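Local coordinates for protein Serpin48 (Tenebrio molitor, PDB 3OZQ) that inhibits the serine protease SPE with high specificity as a serpin of the innate immunity of the insect, at residues Leu176-Pro180 against Met202-Gln207; Tyr170-Trp175 against Ser322-Ala328; Gln262-Leu268 against Pro347-Val352. All coordinates share one frame; numbering follows the deposited sequence.

Overall arrangement
The three contacts lie on one side of the chain's centre. Interaction 1 is the middle piece and touches both of the others. Its centre is about 14 Å from that of interaction 2, where F179 N probably bonds to E323 O at 3.0 Å. Its centre is about 10 Å from that of interaction 3, where V266 N probably bonds to L204 O at 2.8 Å. Interactions 2 and 3 do not touch; their nearest atoms are about 4 Å apart. They contain the two ends of what is probably the reactive-centre loop, the part of a serpin that baits the protease. Here 322-328 would be its hinge and 347-352 the strand after it.

Interaction 1 (Leu176-Pro180 against Met202-Gln207); sequences LVPFP and MYLDEQ
F179 sets CG anti to its own carbonyl carbon (chi1 -59°), and in M202 the turn about CG-SD (chi3 -65°) carries the methyl round over one face of the F179 ring. M202 CE lies 3.7 Å from the centroid of the F179 ring, 17° off the normal, a CH-pi contact. The sulfur sits obliquely beside it, in a Met-aromatic contact, with SD of M202 4.4 Å from the F179 ring centroid. L204 takes the opposite face. Its CD1 stands over the rim, and L204 CB is 3.8 Å from F179 CD1. Both side chains cross F179 at about a right angle. CD1 of L204 also reaches V177 O at 3.3 Å. V177 CG1 lies over the face of the Q207 amide, 3.6 Å from Q207 OE1. P180 CD rests 3.4 Å from Y203 O. W175 meets the F179 ring edge-to-face, and V266 also touches it. With an alanine at F179, a gap is likely to open between M202 and L204, and the M202 methyl would lose its aromatic face. The loop after strand 163-174 thus packs on strand 196-205 by shape and dispersion, while the directional backbone bonds go to other segments, F179 to E323 and L204 to V266.

Interaction 2 (Tyr170-Trp175 against Ser322-Ala328); sequences YFNAKW and SEEGVEA
W175 lies along the turn S322-G325, and its side chain meets S322, E323, E324 and G325. CG points anti to the carbonyl carbon (chi1 -66°), which swings the indole back toward the turn. W175 CB is 3.7 Å from E324 O. CG comes next to the same oxygen and to the CA of G325. W175 CD1 meets the backbone of E323, with E323 O at 3.0 Å. W175 NE1 donates to S322 O at 2.9 Å. This bond is fairly straight, 159° at the hydrogen, and nearly along the C=O axis of S322. The acceptor lies in the indole plane, which helps to set the rotation of the ring. Over one indole face sits G325, its CA 3.4 Å from the centroid of the five-membered ring of W175, a CH-pi contact. A side chain on G325 would run into A173 O, and the backbone angles there also call for glycine.

The main chains are joined as well. W175 N bonds to E324 O. A173 and V326 form an antiparallel hydrogen-bonded pair, with A173 N to V326 O at 3.3 Å and V326 N to A173 O at 3.1 Å. Their side chains share a face, where V326 CG2 is 4.1 Å from A173 CB. Further along, E327 CG touches Y170 CE1 at 3.9 Å. At the other end, K174 and E324 bring opposite charges near each other without contact.

F226 stacks on the W175 ring. The short strand 325-326 thus lines the end of strand 163-174, next to V321 of strand 310-321. This is consistent with a reactive-loop hinge entering the top of the serpin central sheet, as in partly inserted serpins.

Interaction 3 (Gln262-Leu268 against Pro347-Val352); sequences QLVNVAL and PKQFIV
N265 and A267 alternate with K348, F350 and V352 in a ladder of backbone bonds. The strands run parallel, 8° apart, with axes 4.7 Å from each other. K348 N donates to L263 O, N265 N to K348 O at 2.8 Å, F350 N to N265 O, A267 N to F350 O, and V352 N to A267 O at 2.8 Å. One polar side-chain bond adds to these. K348 bends at chi2 and chi4 (-52°), and K348 NZ gives a 2.9 Å bond to Q262 OE1. The donor stands 42° out of the amide plane, above the carbonyl. The CB-CG edge of P347 lies against the flat amide of N265, P347 CG 3.8 Å from N265 ND2, while N265 OD1 accepts from E206 N. Apolar pairs lie on both faces. V264 CG2 runs beside F350 CB at 3.9 Å, and F350 continues onto L222. On the other face A267 CB meets I351 CG2 at 3.9 Å. L268 and V352 lie side by side near the end. Strand 348-351 flanks strand 260-278, which pairs with 196-205 on its other side. This is the layout of sheet C of serpins, in which the strand after the reactive-centre loop docks at the edge.

Interaction 1 (Leu176-Pro180 against Met202-Gln207)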
loop_
_atom_site.group_PDB
_atom_site.type_symbol
_atom_site.label_atom_id
_atom_site.label_comp_id
_atom_site.label_asym_id
_atom_site.label_seq_id
_atom_site.Cartn_x
_atom_site.Cartn_y
_atom_site.Cartn_z
ATOM N N LEU A 176 -6.504 0.786 19.397
ATOM C CA LEU A 176 -7.563 1.207 20.311
ATOM C C LEU A 176 -7.379 0.503 21.659
ATOM O O LEU A 176 -7.606 1.084 22.721
ATOM C CB LEU A 176 -8.930 0.866 19.726
ATOM C CG LEU A 176 -10.156 1.183 20.586
ATOM C CD1 LEU A 176 -10.187 2.657 20.948
ATOM C CD2 LEU A 176 -11.426 0.772 19.856
ATOM N N VAL A 177 -6.958 -0.755 21.593
ATOM C CA VAL A 177 -6.615 -1.526 22.778
ATOM C C VAL A 177 -5.231 -2.096 22.559
ATOM O O VAL A 177 -5.067 -3.107 21.874
ATOM C CB VAL A 177 -7.594 -2.691 22.999
ATOM C CG1 VAL A 177 -7.308 -3.382 24.324
ATOM C CG2 VAL A 177 -9.040 -2.197 22.934
ATOM N N PRO A 178 -4.219 -1.434 23.122
ATOM C CA PRO A 178 -2.829 -1.855 22.953
ATOM C C PRO A 178 -2.531 -3.192 23.636
ATOM O O PRO A 178 -3.275 -3.617 24.522
ATOM C CB PRO A 178 -2.041 -0.723 23.618
ATOM C CG PRO A 178 -3.008 -0.094 24.580
ATOM C CD PRO A 178 -4.341 -0.199 23.914
ATOM N N PHE A 179 -1.463 -3.853 23.198
ATOM C CA PHE A 179 -0.970 -5.060 23.855
ATOM C C PHE A 179 -0.078 -4.662 25.026
ATOM O O PHE A 179 0.740 -3.741 24.902
ATOM C CB PHE A 179 -0.147 -5.918 22.880
ATOM C CG PHE A 179 -0.910 -6.358 21.667
ATOM C CD1 PHE A 179 -1.473 -7.625 21.612
ATOM C CD2 PHE A 179 -1.075 -5.498 20.579
ATOM C CE1 PHE A 179 -2.185 -8.032 20.502
ATOM C CE2 PHE A 179 -1.793 -5.897 19.469
ATOM C CZ PHE A 179 -2.343 -7.165 19.420
ATOM N N PRO A 180 -0.235 -5.356 26.170
ATOM C CA PRO A 180 0.641 -5.204 27.341
ATOM C C PRO A 180 1.997 -5.853 27.100
ATOM O O PRO A 180 2.077 -7.067 26.959
ATOM C CB PRO A 180 -0.116 -5.952 28.446
ATOM C CG PRO A 180 -0.969 -6.953 27.718
ATOM C CD PRO A 180 -1.345 -6.296 26.411
ATOM N N MET A 202 2.990 -11.016 20.998
ATOM C CA MET A 202 2.226 -10.170 21.905
ATOM C C MET A 202 0.884 -10.821 22.207
ATOM O O MET A 202 0.339 -11.527 21.365
ATOM C CB MET A 202 1.979 -8.792 21.274
ATOM C CG MET A 202 3.163 -8.185 20.549
ATOM S SD MET A 202 2.745 -6.554 19.867
ATOM C CE MET A 202 1.506 -7.022 18.663
ATOM N N TYR A 203 0.339 -10.556 23.391
ATOM C CA TYR A 203 -0.868 -11.241 23.839
ATOM C C TYR A 203 -1.929 -10.295 24.389
ATOM O O TYR A 203 -1.648 -9.449 25.231
ATOM C CB TYR A 203 -0.515 -12.331 24.880
ATOM C CG TYR A 203 0.291 -13.464 24.293
ATOM C CD1 TYR A 203 -0.332 -14.624 23.844
ATOM C CD2 TYR A 203 1.672 -13.365 24.163
ATOM C CE1 TYR A 203 0.393 -15.656 23.293
ATOM C CE2 TYR A 203 2.406 -14.390 23.608
ATOM C CZ TYR A 203 1.760 -15.532 23.173
ATOM O OH TYR A 203 2.487 -16.542 22.601
ATOM N N LEU A 204 -3.157 -10.455 23.907
ATOM C CA LEU A 204 -4.292 -9.683 24.401
ATOM C C LEU A 204 -5.483 -10.601 24.603
ATOM O O LEU A 204 -5.941 -11.243 23.658
ATOM C CB LEU A 204 -4.665 -8.579 23.409
ATOM C CG LEU A 204 -4.802 -7.142 23.908
ATOM C CD1 LEU A 204 -5.317 -6.227 22.776
ATOM C CD2 LEU A 204 -5.706 -7.069 25.117
ATOM N N ASP A 205 -5.993 -10.651 25.833
ATOM C CA ASP A 205 -7.058 -11.586 26.192
ATOM C C ASP A 205 -8.419 -10.947 26.448
ATOM O O ASP A 205 -8.522 -9.764 26.777
ATOM C CB ASP A 205 -6.671 -12.383 27.441
ATOM C CG ASP A 205 -5.392 -13.166 27.263
ATOM O OD1 ASP A 205 -5.133 -13.637 26.133
ATOM O OD2 ASP A 205 -4.652 -13.307 28.261
ATOM N N GLU A 206 -9.457 -11.761 26.307
ATOM C CA GLU A 206 -10.814 -11.373 26.669
ATOM C C GLU A 206 -11.233 -10.007 26.125
ATOM O O GLU A 206 -11.856 -9.219 26.836
ATOM C CB GLU A 206 -10.976 -11.398 28.194
ATOM C CG GLU A 206 -10.741 -12.761 28.827
ATOM C CD GLU A 206 -10.151 -12.672 30.241
ATOM O OE1 GLU A 206 -9.117 -13.339 30.497
ATOM O OE2 GLU A 206 -10.712 -11.939 31.091
ATOM N N GLN A 207 -10.896 -9.731 24.865
ATOM C CA GLN A 207 -11.333 -8.504 24.211
ATOM C C GLN A 207 -12.426 -8.830 23.207
ATOM O O GLN A 207 -12.465 -9.934 22.663
ATOM C CB GLN A 207 -10.166 -7.833 23.482
ATOM C CG GLN A 207 -8.968 -7.502 24.357
ATOM C CD GLN A 207 -9.230 -6.340 25.294
ATOM O OE1 GLN A 207 -8.524 -6.160 26.287
ATOM N NE2 GLN A 207 -10.241 -5.539 24.980
#

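Interaction 2 (Tyr170-Trp175 against Ser322-Ala328)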
loop_
_atom_site.group_PDB
_atom_site.type_symbol
_atom_site.label_atom_id
_atom_site.label_comp_id
_atom_site.label_asym_id
_atom_site.label_seq_id
_atom_site.Cartn_x
_atom_site.Cartn_y
_atom_site.Cartn_z
ATOM N N TYR A 170 4.306 5.227 4.420
ATOM C CA TYR A 170 4.218 4.418 5.616
ATOM C C TYR A 170 3.104 5.015 6.457
ATOM O O TYR A 170 2.751 6.186 6.297
ATOM C CB TYR A 170 5.545 4.404 6.379
ATOM C CG TYR A 170 5.889 5.701 7.074
ATOM C CD1 TYR A 170 5.507 5.924 8.392
ATOM C CD2 TYR A 170 6.607 6.699 6.419
ATOM C CE1 TYR A 170 5.826 7.106 9.040
ATOM C CE2 TYR A 170 6.928 7.891 7.057
ATOM C CZ TYR A 170 6.534 8.086 8.372
ATOM O OH TYR A 170 6.843 9.261 9.018
ATOM N N PHE A 171 2.555 4.196 7.346
ATOM C CA PHE A 171 1.360 4.530 8.106
ATOM C C PHE A 171 1.708 4.591 9.585
ATOM O O PHE A 171 2.555 3.838 10.062
ATOM C CB PHE A 171 0.311 3.440 7.896
ATOM C CG PHE A 171 -1.055 3.796 8.413
ATOM C CD1 PHE A 171 -1.733 4.895 7.916
ATOM C CD2 PHE A 171 -1.671 3.019 9.390
ATOM C CE1 PHE A 171 -3.008 5.218 8.386
ATOM C CE2 PHE A 171 -2.942 3.338 9.859
ATOM C CZ PHE A 171 -3.613 4.436 9.349
ATOM N N ASN A 172 1.048 5.490 10.303
ATOM C CA ASN A 172 1.231 5.605 11.740
ATOM C C ASN A 172 -0.111 5.610 12.464
ATOM O O ASN A 172 -0.950 6.481 12.217
ATOM C CB ASN A 172 2.016 6.871 12.066
ATOM C CG ASN A 172 2.065 7.154 13.551
ATOM O OD1 ASN A 172 2.984 6.715 14.253
ATOM N ND2 ASN A 172 1.069 7.882 14.046
ATOM N N ALA A 173 -0.319 4.624 13.341
ATOM C CA ALA A 173 -1.577 4.493 14.070
ATOM C C ALA A 173 -1.383 3.883 15.448
ATOM O O ALA A 173 -0.357 3.256 15.732
ATOM C CB ALA A 173 -2.599 3.677 13.275
ATOM N N LYS A 174 -2.378 4.084 16.303
ATOM C CA LYS A 174 -2.371 3.534 17.654
ATOM C C LYS A 174 -3.479 2.502 17.799
ATOM O O LYS A 174 -4.608 2.733 17.364
ATOM C CB LYS A 174 -2.601 4.638 18.682
ATOM C CG LYS A 174 -1.577 5.752 18.683
ATOM C CD LYS A 174 -0.197 5.277 19.103
ATOM C CE LYS A 174 0.755 6.465 19.186
ATOM N NZ LYS A 174 2.129 6.083 19.636
ATOM N N TRP A 175 -3.162 1.366 18.420
ATOM C CA TRP A 175 -4.187 0.391 18.759
ATOM C C TRP A 175 -5.233 1.055 19.655
ATOM O O TRP A 175 -4.889 1.804 20.559
ATOM C CB TRP A 175 -3.578 -0.797 19.517
ATOM C CG TRP A 175 -2.617 -1.656 18.724
ATOM C CD1 TRP A 175 -1.333 -1.986 19.068
ATOM C CD2 TRP A 175 -2.882 -2.321 17.481
ATOM N NE1 TRP A 175 -0.781 -2.807 18.109
ATOM C CE2 TRP A 175 -1.712 -3.025 17.124
ATOM C CE3 TRP A 175 -3.995 -2.388 16.632
ATOM C CZ2 TRP A 175 -1.623 -3.782 15.947
ATOM C CZ3 TRP A 175 -3.901 -3.142 15.457
ATOM C CH2 TRP A 175 -2.729 -3.830 15.134
ATOM N N SER A 322 3.956 -3.256 16.561
ATOM C CA SER A 322 4.403 -3.447 17.933
ATOM C C SER A 322 3.238 -3.333 18.922
ATOM O O SER A 322 2.068 -3.320 18.526
ATOM C CB SER A 322 5.488 -2.428 18.264
ATOM O OG SER A 322 4.928 -1.126 18.248
ATOM N N GLU A 323 3.558 -3.243 20.209
ATOM C CA GLU A 323 2.518 -3.261 21.242
ATOM C C GLU A 323 1.577 -2.048 21.231
ATOM O O GLU A 323 0.388 -2.190 21.506
ATOM C CB GLU A 323 3.131 -3.458 22.630
ATOM C CG GLU A 323 3.725 -4.840 22.838
ATOM C CD GLU A 323 5.226 -4.887 22.608
ATOM O OE1 GLU A 323 5.884 -5.762 23.211
ATOM O OE2 GLU A 323 5.756 -4.062 21.828
ATOM N N GLU A 324 2.092 -0.866 20.900
ATOM C CA GLU A 324 1.239 0.327 20.865
ATOM C C GLU A 324 0.513 0.541 19.539
ATOM O O GLU A 324 -0.501 1.235 19.490
ATOM C CB GLU A 324 2.022 1.586 21.240
ATOM C CG GLU A 324 1.740 2.083 22.663
ATOM C CD GLU A 324 0.276 2.486 22.887
ATOM O OE1 GLU A 324 -0.181 2.446 24.051
ATOM O OE2 GLU A 324 -0.416 2.845 21.904
ATOM N N GLY A 325 1.029 -0.049 18.467
ATOM C CA GLY A 325 0.382 0.044 17.171
ATOM C C GLY A 325 1.386 -0.128 16.052
ATOM O O GLY A 325 2.213 -1.037 16.084
ATOM N N VAL A 326 1.328 0.756 15.060
ATOM C CA VAL A 326 2.225 0.649 13.922
ATOM C C VAL A 326 3.047 1.931 13.816
ATOM O O VAL A 326 2.497 3.035 13.833
ATOM C CB VAL A 326 1.463 0.373 12.610
ATOM C CG1 VAL A 326 0.500 -0.779 12.791
ATOM C CG2 VAL A 326 0.716 1.602 12.167
ATOM N N GLU A 327 4.364 1.773 13.734
ATOM C CA GLU A 327 5.277 2.911 13.748
ATOM C C GLU A 327 4.998 3.766 14.986
ATOM O O GLU A 327 5.022 4.996 14.929
ATOM C CB GLU A 327 5.132 3.725 12.456
ATOM C CG GLU A 327 6.078 4.906 12.299
ATOM C CD GLU A 327 7.538 4.491 12.184
ATOM O OE1 GLU A 327 7.822 3.272 12.109
ATOM O OE2 GLU A 327 8.408 5.390 12.173
ATOM N N ALA A 328 4.721 3.096 16.104
ATOM C CA ALA A 328 4.463 3.767 17.373
ATOM C C ALA A 328 5.619 3.561 18.349
ATOM O O ALA A 328 6.071 2.434 18.559
ATOM C CB ALA A 328 3.163 3.263 17.987
#

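Interaction 3 (Gln262-Leu268 against Pro347-Val352)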
loop_
_atom_site.group_PDB
_atom_site.type_symbol
_atom_site.label_atom_id
_atom_site.label_comp_id
_atom_site.label_asym_id
_atom_site.label_seq_id
_atom_site.Cartn_x
_atom_site.Cartn_y
_atom_site.Cartn_z
ATOM N N GLN A 262 -16.892 -10.634 18.700
ATOM C CA GLN A 262 -16.894 -11.820 19.546
ATOM C C GLN A 262 -15.762 -11.749 20.550
ATOM O O GLN A 262 -14.737 -11.126 20.298
ATOM C CB GLN A 262 -16.783 -13.094 18.710
ATOM C CG GLN A 262 -17.908 -13.262 17.693
ATOM C CD GLN A 262 -18.262 -14.719 17.447
ATOM O OE1 GLN A 262 -18.595 -15.450 18.376
ATOM N NE2 GLN A 262 -18.189 -15.147 16.189
ATOM N N LEU A 263 -15.956 -12.393 21.694
ATOM C CA LEU A 263 -14.945 -12.424 22.733
ATOM C C LEU A 263 -13.797 -13.312 22.278
ATOM O O LEU A 263 -14.002 -14.460 21.896
ATOM C CB LEU A 263 -15.543 -12.983 24.019
ATOM C CG LEU A 263 -14.587 -12.956 25.198
ATOM C CD1 LEU A 263 -14.216 -11.515 25.520
ATOM C CD2 LEU A 263 -15.230 -13.647 26.400
ATOM N N VAL A 264 -12.583 -12.790 22.321
ATOM C CA VAL A 264 -11.484 -13.484 21.678
ATOM C C VAL A 264 -10.187 -13.220 22.402
ATOM O O VAL A 264 -10.024 -12.181 23.037
ATOM C CB VAL A 264 -11.364 -13.039 20.176
ATOM C CG1 VAL A 264 -11.205 -11.536 20.073
ATOM C CG2 VAL A 264 -10.226 -13.761 19.476
ATOM N N ASN A 265 -9.272 -14.181 22.325
ATOM C CA ASN A 265 -7.901 -13.971 22.755
ATOM C C ASN A 265 -7.034 -13.895 21.510
ATOM O O ASN A 265 -7.244 -14.643 20.561
ATOM C CB ASN A 265 -7.412 -15.115 23.645
ATOM C CG ASN A 265 -8.041 -15.099 25.031
ATOM O OD1 ASN A 265 -8.530 -14.072 25.500
ATOM N ND2 ASN A 265 -8.023 -16.244 25.691
ATOM N N VAL A 266 -6.053 -13.005 21.513
ATOM C CA VAL A 266 -5.225 -12.832 20.334
ATOM C C VAL A 266 -3.746 -12.998 20.630
ATOM O O VAL A 266 -3.221 -12.433 21.587
ATOM C CB VAL A 266 -5.440 -11.450 19.683
ATOM C CG1 VAL A 266 -6.934 -11.152 19.545
ATOM C CG2 VAL A 266 -4.761 -10.386 20.508
ATOM N N ALA A 267 -3.078 -13.772 19.789
ATOM C CA ALA A 267 -1.629 -13.898 19.855
ATOM C C ALA A 267 -1.059 -13.429 18.531
ATOM O O ALA A 267 -1.190 -14.121 17.519
ATOM C CB ALA A 267 -1.217 -15.338 20.115
ATOM N N LEU A 268 -0.429 -12.260 18.549
ATOM C CA LEU A 268 0.076 -11.643 17.327
ATOM C C LEU A 268 1.542 -11.361 17.486
ATOM O O LEU A 268 1.926 -10.604 18.364
ATOM C CB LEU A 268 -0.649 -10.321 17.066
ATOM C CG LEU A 268 -0.253 -9.593 15.775
ATOM C CD1 LEU A 268 -0.846 -10.332 14.592
ATOM C CD2 LEU A 268 -0.737 -8.155 15.827
ATOM N N PRO A 347 -13.079 -17.799 25.579
ATOM C CA PRO A 347 -12.957 -16.954 24.374
ATOM C C PRO A 347 -12.596 -17.696 23.085
ATOM O O PRO A 347 -11.891 -18.705 23.126
ATOM C CB PRO A 347 -11.804 -16.008 24.729
ATOM C CG PRO A 347 -11.769 -15.989 26.212
ATOM C CD PRO A 347 -12.142 -17.381 26.633
ATOM N N LYS A 348 -13.078 -17.187 21.951
ATOM C CA LYS A 348 -12.552 -17.593 20.656
ATOM C C LYS A 348 -11.030 -17.424 20.675
ATOM O O LYS A 348 -10.506 -16.509 21.317
ATOM C CB LYS A 348 -13.147 -16.735 19.535
ATOM C CG LYS A 348 -14.610 -17.010 19.203
ATOM C CD LYS A 348 -14.804 -18.418 18.664
ATOM C CE LYS A 348 -16.087 -18.529 17.843
ATOM N NZ LYS A 348 -17.276 -18.020 18.577
ATOM N N GLN A 349 -10.330 -18.311 19.977
ATOM C CA GLN A 349 -8.877 -18.238 19.873
ATOM C C GLN A 349 -8.417 -17.698 18.507
ATOM O O GLN A 349 -8.803 -18.212 17.452
ATOM C CB GLN A 349 -8.263 -19.619 20.100
ATOM C CG GLN A 349 -8.660 -20.274 21.430
ATOM C CD GLN A 349 -7.489 -20.367 22.378
ATOM O OE1 GLN A 349 -6.642 -21.258 22.250
ATOM N NE2 GLN A 349 -7.416 -19.436 23.326
ATOM N N PHE A 350 -7.591 -16.663 18.529
ATOM C CA PHE A 350 -6.985 -16.166 17.293
ATOM C C PHE A 350 -5.480 -16.100 17.494
ATOM O O PHE A 350 -4.925 -15.063 17.858
ATOM C CB PHE A 350 -7.552 -14.810 16.898
ATOM C CG PHE A 350 -7.262 -14.420 15.463
ATOM C CD1 PHE A 350 -8.080 -14.857 14.422
ATOM C CD2 PHE A 350 -6.184 -13.617 15.159
ATOM C CE1 PHE A 350 -7.808 -14.495 13.085
ATOM C CE2 PHE A 350 -5.905 -13.238 13.822
ATOM C CZ PHE A 350 -6.718 -13.687 12.793
ATOM N N ILE A 351 -4.836 -17.239 17.273
ATOM C CA ILE A 351 -3.408 -17.382 17.498
ATOM C C ILE A 351 -2.699 -17.354 16.162
ATOM O O ILE A 351 -2.783 -18.299 15.369
ATOM C CB ILE A 351 -3.092 -18.693 18.285
ATOM C CG1 ILE A 351 -3.833 -18.677 19.625
ATOM C CG2 ILE A 351 -1.577 -18.887 18.477
ATOM C CD1 ILE A 351 -4.035 -20.059 20.237
ATOM N N VAL A 352 -2.022 -16.238 15.907
ATOM C CA VAL A 352 -1.351 -16.020 14.637
ATOM C C VAL A 352 0.063 -16.587 14.711
ATOM O O VAL A 352 1.012 -15.884 15.056
ATOM C CB VAL A 352 -1.333 -14.520 14.275
ATOM C CG1 VAL A 352 -0.821 -14.325 12.854
ATOM C CG2 VAL A 352 -2.735 -13.901 14.443
#